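Local coordinates for protein short-chain dehydrogenase/reductase SDR (Vibrio parahaemolyticus, PDB 3GUY) that probably catalyses the NAD(P)(H)-dependent oxidation or reduction of a small-molecule substrate, at residues D[113-118]-D[164-169]. The protein carries 2 engineered substitutions. Numbering follows the deposited sequence.
Sequences ELVKRY and KPMKII
M166 reaches across to helix 93-118 and sets its methyl group against L114 and Y118. The thioether chain leaves the backbone fully extended, with CG anti to the backbone N (chi1 178°), and bends only at the last torsion (chi3 -104°), which delivers CE to the helix backbone. There CE lies 3.3 Å from L114 O, the same carbonyl oxygen that accepts the helical hydrogen bond from Y118 N at 2.8 Å. The methyl also touches side chains one turn apart: L114 CB and Y118 CB are each 3.8 Å from M166 CE. V115 meets the sulfur through CG2, 4.2 Å from M166 SD, the two side chains crossing at roughly a right angle. Across the contact the touch is buried van der Waals packing, with the methyl lying on a carbonyl oxygen. In the Rossmann fold of this family it joins the C-terminal part of helix 93-118 to the loop leading into strand 167-174, at the end of the parallel sheet opposite the one where nucleotide typically binds. V125 of the adjacent strand 124-128 touches both L114 and M166, while V157 of helix 141-160 packs on V115. A second subunit approaches here too, its Q89 packing on V115. Y118 meets M166 through its CB and backbone; its ring leads away, with R117 CB 3.5 Å above the ring plane over the centre and L114 CD2 at its edge. R117 in turn reaches back one turn to E113, where R117 NE gives E113 OE2 a 2.7 Å salt-bridge hydrogen bond (154° at the hydrogen) through that oxygen's anti lone pair, and R117 NH2 forms a salt bridge with E67.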
loop_
_atom_site.group_PDB
_atom_site.type_symbol
_atom_site.label_atom_id
_atom_site.label_comp_id
_atom_site.label_asym_id
_atom_site.label_seq_id
_atom_site.Cartn_x
_atom_site.Cartn_y
_atom_site.Cartn_z
ATOM N N GLU D 113 4.271 -15.065 -21.652
ATOM C CA GLU D 113 4.474 -15.281 -23.078
ATOM C C GLU D 113 4.918 -13.982 -23.766
ATOM O O GLU D 113 5.846 -13.993 -24.627
ATOM C CB GLU D 113 3.218 -15.837 -23.698
ATOM C CG GLU D 113 3.439 -16.398 -25.104
ATOM C CD GLU D 113 4.280 -17.673 -25.113
ATOM O OE1 GLU D 113 4.309 -18.396 -24.083
ATOM O OE2 GLU D 113 4.890 -17.967 -26.165
ATOM N N LEU D 114 4.317 -12.855 -23.353
ATOM C CA LEU D 114 4.773 -11.540 -23.812
ATOM C C LEU D 114 6.227 -11.233 -23.486
ATOM O O LEU D 114 6.965 -10.732 -24.367
ATOM C CB LEU D 114 3.832 -10.417 -23.333
ATOM C CG LEU D 114 2.414 -10.532 -23.886
ATOM C CD1 LEU D 114 1.534 -9.437 -23.224
ATOM C CD2 LEU D 114 2.397 -10.442 -25.450
ATOM N N VAL D 115 6.681 -11.558 -22.264
ATOM C CA VAL D 115 8.053 -11.242 -21.870
ATOM C C VAL D 115 9.052 -12.154 -22.556
ATOM O O VAL D 115 10.138 -11.727 -22.926
ATOM C CB VAL D 115 8.254 -11.292 -20.336
ATOM C CG1 VAL D 115 9.677 -11.044 -19.966
ATOM C CG2 VAL D 115 7.348 -10.216 -19.635
ATOM N N LYS D 116 8.674 -13.409 -22.700
ATOM C CA LYS D 116 9.460 -14.424 -23.421
ATOM C C LYS D 116 9.741 -13.936 -24.850
ATOM O O LYS D 116 10.884 -13.901 -25.260
ATOM C CB LYS D 116 8.696 -15.763 -23.461
ATOM C CG LYS D 116 9.565 -16.964 -23.784
ATOM C CD LYS D 116 8.824 -18.304 -23.545
ATOM C CE LYS D 116 9.781 -19.498 -23.592
ATOM N NZ LYS D 116 10.394 -19.706 -22.231
ATOM N N ARG D 117 8.706 -13.506 -25.552
ATOM C CA ARG D 117 8.798 -13.238 -26.998
ATOM C C ARG D 117 9.203 -11.798 -27.320
ATOM O O ARG D 117 9.942 -11.564 -28.297
ATOM C CB ARG D 117 7.471 -13.541 -27.683
ATOM C CG ARG D 117 7.115 -15.003 -27.773
ATOM C CD ARG D 117 5.696 -15.134 -28.323
ATOM N NE ARG D 117 5.283 -16.525 -28.433
ATOM C CZ ARG D 117 5.394 -17.304 -29.514
ATOM N NH1 ARG D 117 5.891 -16.833 -30.648
ATOM N NH2 ARG D 117 4.966 -18.565 -29.459
ATOM N N TYR D 118 8.760 -10.836 -26.514
ATOM C CA TYR D 118 8.801 -9.428 -26.930
ATOM C C TYR D 118 9.424 -8.477 -25.937
ATOM O O TYR D 118 9.212 -7.277 -26.038
ATOM C CB TYR D 118 7.387 -8.923 -27.228
ATOM C CG TYR D 118 6.564 -9.826 -28.094
ATOM C CD1 TYR D 118 7.078 -10.362 -29.291
ATOM C CD2 TYR D 118 5.249 -10.127 -27.740
ATOM C CE1 TYR D 118 6.293 -11.192 -30.086
ATOM C CE2 TYR D 118 4.479 -10.951 -28.499
ATOM C CZ TYR D 118 4.990 -11.483 -29.679
ATOM O OH TYR D 118 4.170 -12.295 -30.406
ATOM N N LYS D 164 14.394 -2.033 -20.588
ATOM C CA LYS D 164 13.918 -2.704 -21.774
ATOM C C LYS D 164 12.878 -1.824 -22.360
ATOM O O LYS D 164 12.388 -0.941 -21.671
ATOM C CB LYS D 164 13.372 -4.098 -21.436
ATOM C CG LYS D 164 14.474 -4.958 -20.892
ATOM C CD LYS D 164 14.371 -6.420 -21.305
ATOM C CE LYS D 164 15.623 -7.169 -20.877
ATOM N NZ LYS D 164 15.853 -7.053 -19.423
ATOM N N PRO D 165 12.586 -2.009 -23.646
ATOM C CA PRO D 165 11.621 -1.175 -24.318
ATOM C C PRO D 165 10.179 -1.560 -24.043
ATOM O O PRO D 165 9.287 -0.742 -24.251
ATOM C CB PRO D 165 11.939 -1.388 -25.791
ATOM C CG PRO D 165 12.572 -2.708 -25.860
ATOM C CD PRO D 165 13.252 -2.954 -24.567
ATOM N N MET D 166 9.943 -2.812 -23.651
ATOM C CA MET D 166 8.595 -3.229 -23.270
ATOM C C MET D 166 8.258 -2.506 -21.938
ATOM O O MET D 166 9.081 -2.394 -21.071
ATOM C CB MET D 166 8.511 -4.761 -23.103
ATOM C CG MET D 166 7.127 -5.301 -22.650
ATOM S SD MET D 166 7.044 -7.135 -22.448
ATOM C CE MET D 166 6.196 -7.542 -23.873
ATOM N N LYS D 167 7.021 -2.058 -21.843
ATOM C CA LYS D 167 6.504 -1.350 -20.681
ATOM C C LYS D 167 5.186 -1.966 -20.264
ATOM O O LYS D 167 4.440 -2.422 -21.096
ATOM C CB LYS D 167 6.214 0.098 -21.088
ATOM C CG LYS D 167 7.338 1.028 -20.785
ATOM C CD LYS D 167 7.238 2.345 -21.550
ATOM C CE LYS D 167 5.824 2.788 -21.926
ATOM N NZ LYS D 167 5.776 2.998 -23.406
ATOM N N ILE D 168 4.885 -1.936 -18.974
ATOM C CA ILE D 168 3.567 -2.374 -18.534
ATOM C C ILE D 168 2.751 -1.170 -18.002
ATOM O O ILE D 168 3.221 -0.407 -17.180
ATOM C CB ILE D 168 3.671 -3.470 -17.441
ATOM C CG1 ILE D 168 4.321 -4.742 -17.987
ATOM C CG2 ILE D 168 2.290 -3.845 -16.930
ATOM C CD1 ILE D 168 4.691 -5.757 -16.881
ATOM N N ILE D 169 1.536 -1.039 -18.499
ATOM C CA ILE D 169 0.580 0.033 -18.120
ATOM C C ILE D 169 -0.491 -0.629 -17.258
ATOM O O ILE D 169 -1.028 -1.680 -17.616
ATOM C CB ILE D 169 -0.109 0.700 -19.341
ATOM C CG1 ILE D 169 0.926 1.119 -20.411
ATOM C CG2 ILE D 169 -1.062 1.896 -18.928
ATOM C CD1 ILE D 169 2.003 1.889 -19.904
#